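Local coordinates for putative cytochrome P450 120 (Synechocystis sp., PDB 2VE3), which is a heme-containing cytochrome P450 that binds retinoic acid and probably acts as a monooxygenase, at residues I86-G89 / A94-M97; A205-I210 / D246-L251. All blocks are in the same frame, centred on the assembly; numbering follows the deposited sequence.

Contact 1. Residues I86-G89 / A94-M97; sequences ILLG and ATQM
The flat carbonyl group of Gly-89 takes the hydroxyl of Thr-95 in its plane, while the methyl of the same side chain sits beyond the oxygen, tilted to one side. This joins the end of helix 82-88, the B' helix of the cytochrome P450 fold, to the loop leading into helix 98-109. Thr-95 OG1 donates to Gly-89 O across a short 2.5 Å, with a C=O...O angle of 152°. Thr-95 CG2 comes within 3.4 Å of Gly-89 O. With chi1 at 59°, OG1 lies between the backbone N and carbonyl carbon of Thr-95 and CG2 opposite that carbon, which turns the hydroxyl to Gly-89 and the methyl to Leu-88. Ala-92 O also lies within hydrogen-bonding reach of OG1, and the two carbonyls probably compete for its single proton. A valine here would probably leave both carbonyls without this partner and free the turn to shift. Gly-89 breaks the helix at positive phi (99°), where a beta carbon would collide with the carbonyl O of Leu-88. Ala-94, which touches both retinoic acid and heme, is small enough to fit between them and Leu-88, and Leu-250 lies against it. Leu-88 makes its closest approach with one methyl: its CD1 meets Ala-94 CB at 3.6 Å and Thr-95 CG2 at 3.8 Å.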
# COMPACT_ATOMS: atom_id res chain seq x y z
N ILE A 86 -16.22 -7.53 -1.10
CA ILE A 86 -16.83 -8.12 -2.30
C ILE A 86 -15.86 -8.20 -3.48
O ILE A 86 -15.78 -9.22 -4.17
CB ILE A 86 -18.13 -7.34 -2.73
CG1 ILE A 86 -19.20 -7.45 -1.64
CG2 ILE A 86 -18.64 -7.85 -4.06
CD1 ILE A 86 -20.47 -6.62 -1.87
N LEU A 87 -15.10 -7.13 -3.70
CA LEU A 87 -14.19 -7.03 -4.84
C LEU A 87 -12.87 -7.80 -4.68
O LEU A 87 -12.29 -8.24 -5.68
CB LEU A 87 -13.93 -5.56 -5.20
CG LEU A 87 -15.15 -4.84 -5.80
CD1 LEU A 87 -15.00 -3.33 -5.76
CD2 LEU A 87 -15.38 -5.31 -7.22
N LEU A 88 -12.40 -7.94 -3.45
CA LEU A 88 -11.27 -8.79 -3.13
C LEU A 88 -11.60 -10.28 -3.27
O LEU A 88 -10.77 -11.06 -3.74
CB LEU A 88 -10.79 -8.53 -1.70
CG LEU A 88 -9.90 -7.33 -1.38
CD1 LEU A 88 -9.78 -7.23 0.13
CD2 LEU A 88 -8.54 -7.55 -2.01
N GLY A 89 -12.81 -10.66 -2.84
CA GLY A 89 -13.25 -12.04 -2.86
C GLY A 89 -13.12 -12.72 -1.51
O GLY A 89 -12.30 -12.29 -0.67
N ALA A 94 -6.46 -10.94 2.61
CA ALA A 94 -7.12 -9.80 3.21
C ALA A 94 -8.52 -10.13 3.77
O ALA A 94 -9.00 -9.43 4.64
CB ALA A 94 -7.19 -8.66 2.21
N THR A 95 -9.16 -11.19 3.28
CA THR A 95 -10.53 -11.55 3.71
C THR A 95 -10.58 -12.90 4.45
O THR A 95 -11.65 -13.41 4.81
CB THR A 95 -11.52 -11.55 2.50
OG1 THR A 95 -11.07 -12.48 1.51
CG2 THR A 95 -11.59 -10.15 1.85
N GLN A 96 -9.41 -13.48 4.68
CA GLN A 96 -9.27 -14.73 5.44
C GLN A 96 -9.09 -14.48 6.93
O GLN A 96 -8.54 -13.45 7.34
CB GLN A 96 -8.13 -15.57 4.87
CG GLN A 96 -8.56 -16.21 3.55
CD GLN A 96 -7.43 -16.79 2.75
OE1 GLN A 96 -6.30 -16.27 2.74
NE2 GLN A 96 -7.73 -17.88 2.04
N MET A 97 -9.59 -15.44 7.72
CA MET A 97 -9.53 -15.38 9.18
C MET A 97 -8.88 -16.60 9.76
O MET A 97 -8.85 -17.67 9.14
CB MET A 97 -10.94 -15.28 9.80
CG MET A 97 -11.77 -14.07 9.39
SD MET A 97 -10.93 -12.49 9.56
CE MET A 97 -10.30 -12.54 11.24

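Contact 2. Residues A205-I210 / D246-L251; sequences AELEKI and DQILLL. With HEM (protoporphyrin IX containing Fe), chain C.
Leu-207 pushes its side chain from helix 192-215 against two consecutive residues of helix 241-272, and meets each from a different direction. Past Ile-248 it runs antiparallel, the two side chains sliding by each other so that Leu-207 CB lies 3.9 Å from Ile-248 CD1. Against Leu-249 it stands at about a right angle, and Leu-207 CD1 meets Leu-249 CB at 4.1 Å. A chi1 of -47° sets the Leu-207 CG opposite its own carbonyl carbon, which carries the forked end across to the second helix. Ile-248 has an unusual chi1 of 30°, away from any staggered position, and gives the long CG1-CD1 arm to the contact. Branched aliphatic residues suit this buried join, which has no hydrogen bond across it. Salt bridges flank it instead: Glu-208 with Lys-245, and Asp-246 with Arg-200. The following two residues, on another side of the helix, face the cofactor: Leu-250 CD2 lies 3.6 Å from the heme methyl CMD and Leu-251 CD2 is 3.8 Å from the vinyl carbon CBC. Helix 241-272, the long central helix of P450s, thus lies between the heme and the G helix 192-215, with helices 224-230 and 170-181 packing on Ile-248 and Leu-249.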
# COMPACT_ATOMS: atom_id res chain seq x y z
N ALA A 205 -11.35 -14.24 -15.18
CA ALA A 205 -11.46 -15.09 -16.36
C ALA A 205 -10.13 -15.21 -17.08
O ALA A 205 -9.78 -16.28 -17.56
CB ALA A 205 -12.56 -14.58 -17.30
N GLU A 206 -9.38 -14.11 -17.14
CA GLU A 206 -8.02 -14.10 -17.69
C GLU A 206 -7.00 -14.82 -16.83
O GLU A 206 -6.15 -15.54 -17.34
CB GLU A 206 -7.53 -12.66 -17.91
CG GLU A 206 -8.19 -11.98 -19.08
CD GLU A 206 -8.02 -12.78 -20.36
OE1 GLU A 206 -6.88 -12.82 -20.87
OE2 GLU A 206 -9.03 -13.36 -20.83
N LEU A 207 -7.06 -14.58 -15.52
CA LEU A 207 -6.11 -15.19 -14.60
C LEU A 207 -6.31 -16.71 -14.56
O LEU A 207 -5.35 -17.46 -14.44
CB LEU A 207 -6.19 -14.58 -13.19
CG LEU A 207 -6.23 -13.06 -12.93
CD1 LEU A 207 -6.26 -12.80 -11.43
CD2 LEU A 207 -5.11 -12.26 -13.61
N GLU A 208 -7.57 -17.15 -14.67
CA GLU A 208 -7.90 -18.57 -14.85
C GLU A 208 -7.17 -19.13 -16.07
O GLU A 208 -6.56 -20.19 -15.98
CB GLU A 208 -9.41 -18.81 -14.93
CG GLU A 208 -9.80 -20.27 -15.23
CD GLU A 208 -11.21 -20.66 -14.78
OE1 GLU A 208 -11.79 -19.98 -13.90
OE2 GLU A 208 -11.74 -21.68 -15.30
N LYS A 209 -7.23 -18.41 -17.20
CA LYS A 209 -6.52 -18.80 -18.42
C LYS A 209 -5.01 -18.86 -18.19
O LYS A 209 -4.37 -19.85 -18.54
CB LYS A 209 -6.82 -17.85 -19.58
CG LYS A 209 -8.22 -18.00 -20.20
CD LYS A 209 -8.20 -18.96 -21.39
CE LYS A 209 -9.61 -19.26 -21.90
NZ LYS A 209 -9.69 -20.56 -22.66
N ILE A 210 -4.47 -17.80 -17.58
CA ILE A 210 -3.04 -17.71 -17.27
C ILE A 210 -2.60 -18.87 -16.38
O ILE A 210 -1.52 -19.43 -16.60
CB ILE A 210 -2.68 -16.36 -16.60
CG1 ILE A 210 -2.75 -15.22 -17.61
CG2 ILE A 210 -1.30 -16.41 -15.98
CD1 ILE A 210 -2.90 -13.87 -16.97
N ASP A 246 -8.04 -15.38 -6.54
CA ASP A 246 -8.20 -14.33 -5.53
C ASP A 246 -6.86 -13.90 -4.94
O ASP A 246 -6.65 -12.71 -4.67
CB ASP A 246 -9.15 -14.78 -4.42
CG ASP A 246 -10.62 -14.46 -4.71
OD1 ASP A 246 -10.93 -14.01 -5.84
OD2 ASP A 246 -11.47 -14.65 -3.81
N GLN A 247 -5.96 -14.86 -4.73
CA GLN A 247 -4.64 -14.58 -4.15
C GLN A 247 -3.71 -13.78 -5.09
O GLN A 247 -3.05 -12.86 -4.63
CB GLN A 247 -3.96 -15.86 -3.62
CG GLN A 247 -4.71 -16.60 -2.46
CD GLN A 247 -4.75 -15.83 -1.13
OE1 GLN A 247 -4.44 -14.64 -1.06
NE2 GLN A 247 -5.15 -16.52 -0.08
N ILE A 248 -3.66 -14.13 -6.38
CA ILE A 248 -2.85 -13.34 -7.32
C ILE A 248 -3.47 -11.99 -7.59
O ILE A 248 -2.75 -11.03 -7.76
CB ILE A 248 -2.54 -14.02 -8.70
CG1 ILE A 248 -3.65 -14.96 -9.13
CG2 ILE A 248 -1.15 -14.64 -8.66
CD1 ILE A 248 -3.46 -15.59 -10.54
N LEU A 249 -4.79 -11.93 -7.66
CA LEU A 249 -5.44 -10.64 -7.87
C LEU A 249 -5.03 -9.66 -6.75
O LEU A 249 -4.82 -8.48 -7.02
CB LEU A 249 -6.96 -10.79 -7.94
CG LEU A 249 -7.86 -9.59 -8.24
CD1 LEU A 249 -7.65 -9.08 -9.65
CD2 LEU A 249 -9.34 -9.97 -8.03
N LEU A 250 -4.93 -10.16 -5.51
CA LEU A 250 -4.57 -9.33 -4.35
C LEU A 250 -3.13 -8.87 -4.43
O LEU A 250 -2.86 -7.67 -4.29
CB LEU A 250 -4.85 -10.07 -3.03
CG LEU A 250 -4.39 -9.44 -1.70
CD1 LEU A 250 -5.03 -8.08 -1.43
CD2 LEU A 250 -4.63 -10.39 -0.53
N LEU A 251 -2.22 -9.80 -4.68
CA LEU A 251 -0.79 -9.50 -4.83
C LEU A 251 -0.53 -8.51 -5.96
O LEU A 251 0.29 -7.61 -5.80
CB LEU A 251 0.01 -10.77 -5.12
CG LEU A 251 0.20 -11.81 -4.02
CD1 LEU A 251 1.09 -12.94 -4.57
CD2 LEU A 251 0.82 -11.19 -2.81
CHA HEM C . -1.19 -5.67 4.49
CHB HEM C . 0.72 -1.28 3.70
CHC HEM C . 2.95 -2.94 -0.30
CHD HEM C . 0.62 -7.14 0.16
C1A HEM C . -0.87 -4.33 4.66
C2A HEM C . -1.28 -3.45 5.74
C3A HEM C . -0.73 -2.24 5.51
C4A HEM C . 0.02 -2.31 4.28
CMA HEM C . -0.86 -0.97 6.37
CAA HEM C . -2.14 -3.87 6.95
CBA HEM C . -3.63 -3.61 6.73
CGA HEM C . -4.37 -4.22 7.90
O1A HEM C . -4.14 -3.74 9.05
O2A HEM C . -5.18 -5.17 7.69
C1B HEM C . 1.52 -1.35 2.57
C2B HEM C . 2.41 -0.31 2.06
C3B HEM C . 3.03 -0.78 0.96
C4B HEM C . 2.55 -2.12 0.74
CMB HEM C . 2.58 1.08 2.72
CAB HEM C . 4.05 -0.07 0.02
CBB HEM C . 4.98 0.80 0.45
C1C HEM C . 2.56 -4.24 -0.51
C2C HEM C . 3.05 -5.13 -1.55
C3C HEM C . 2.41 -6.30 -1.43
C4C HEM C . 1.48 -6.17 -0.31
CMC HEM C . 4.16 -4.77 -2.58
CAC HEM C . 2.62 -7.58 -2.29
CBC HEM C . 2.20 -7.70 -3.55
C1D HEM C . -0.15 -7.10 1.31
C2D HEM C . -1.11 -8.10 1.67
C3D HEM C . -1.69 -7.65 3.01
C4D HEM C . -0.99 -6.43 3.35
CMD HEM C . -1.49 -9.37 0.85
CAD HEM C . -2.77 -8.35 3.87
CBD HEM C . -2.08 -9.01 5.06
CGD HEM C . -3.09 -9.74 5.92
O1D HEM C . -2.64 -10.53 6.78
O2D HEM C . -4.33 -9.56 5.75
NA HEM C . -0.08 -3.61 3.80
NB HEM C . 1.63 -2.44 1.73
NC HEM C . 1.59 -4.90 0.22
ND HEM C . -0.09 -6.14 2.32
FE HEM C . 1.02 -4.35 2.14

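In the fold
Contact 1 closes before contact 2 opens along the chain, and their centres lie 14 Å apart on the same side of the molecule's centre. They meet at helix 241-272: Gln-96 OE1 and Gln-247 NE2 are 3.1 Å apart in a probable hydrogen bond, and Leu-88 CD2 packs on Leu-250 CD1 at 3.6 Å. Helix 192-215 is shared as well, because Leu-87 of helix 82-88 rests on Phe-193 near its start, while contact 2 uses a later turn. The result is a layered wall, with helix 192-215 outermost from the heme at contact 2. Ala-94 and Leu-250, one from each contact, both belong to the retinoic acid and heme pockets.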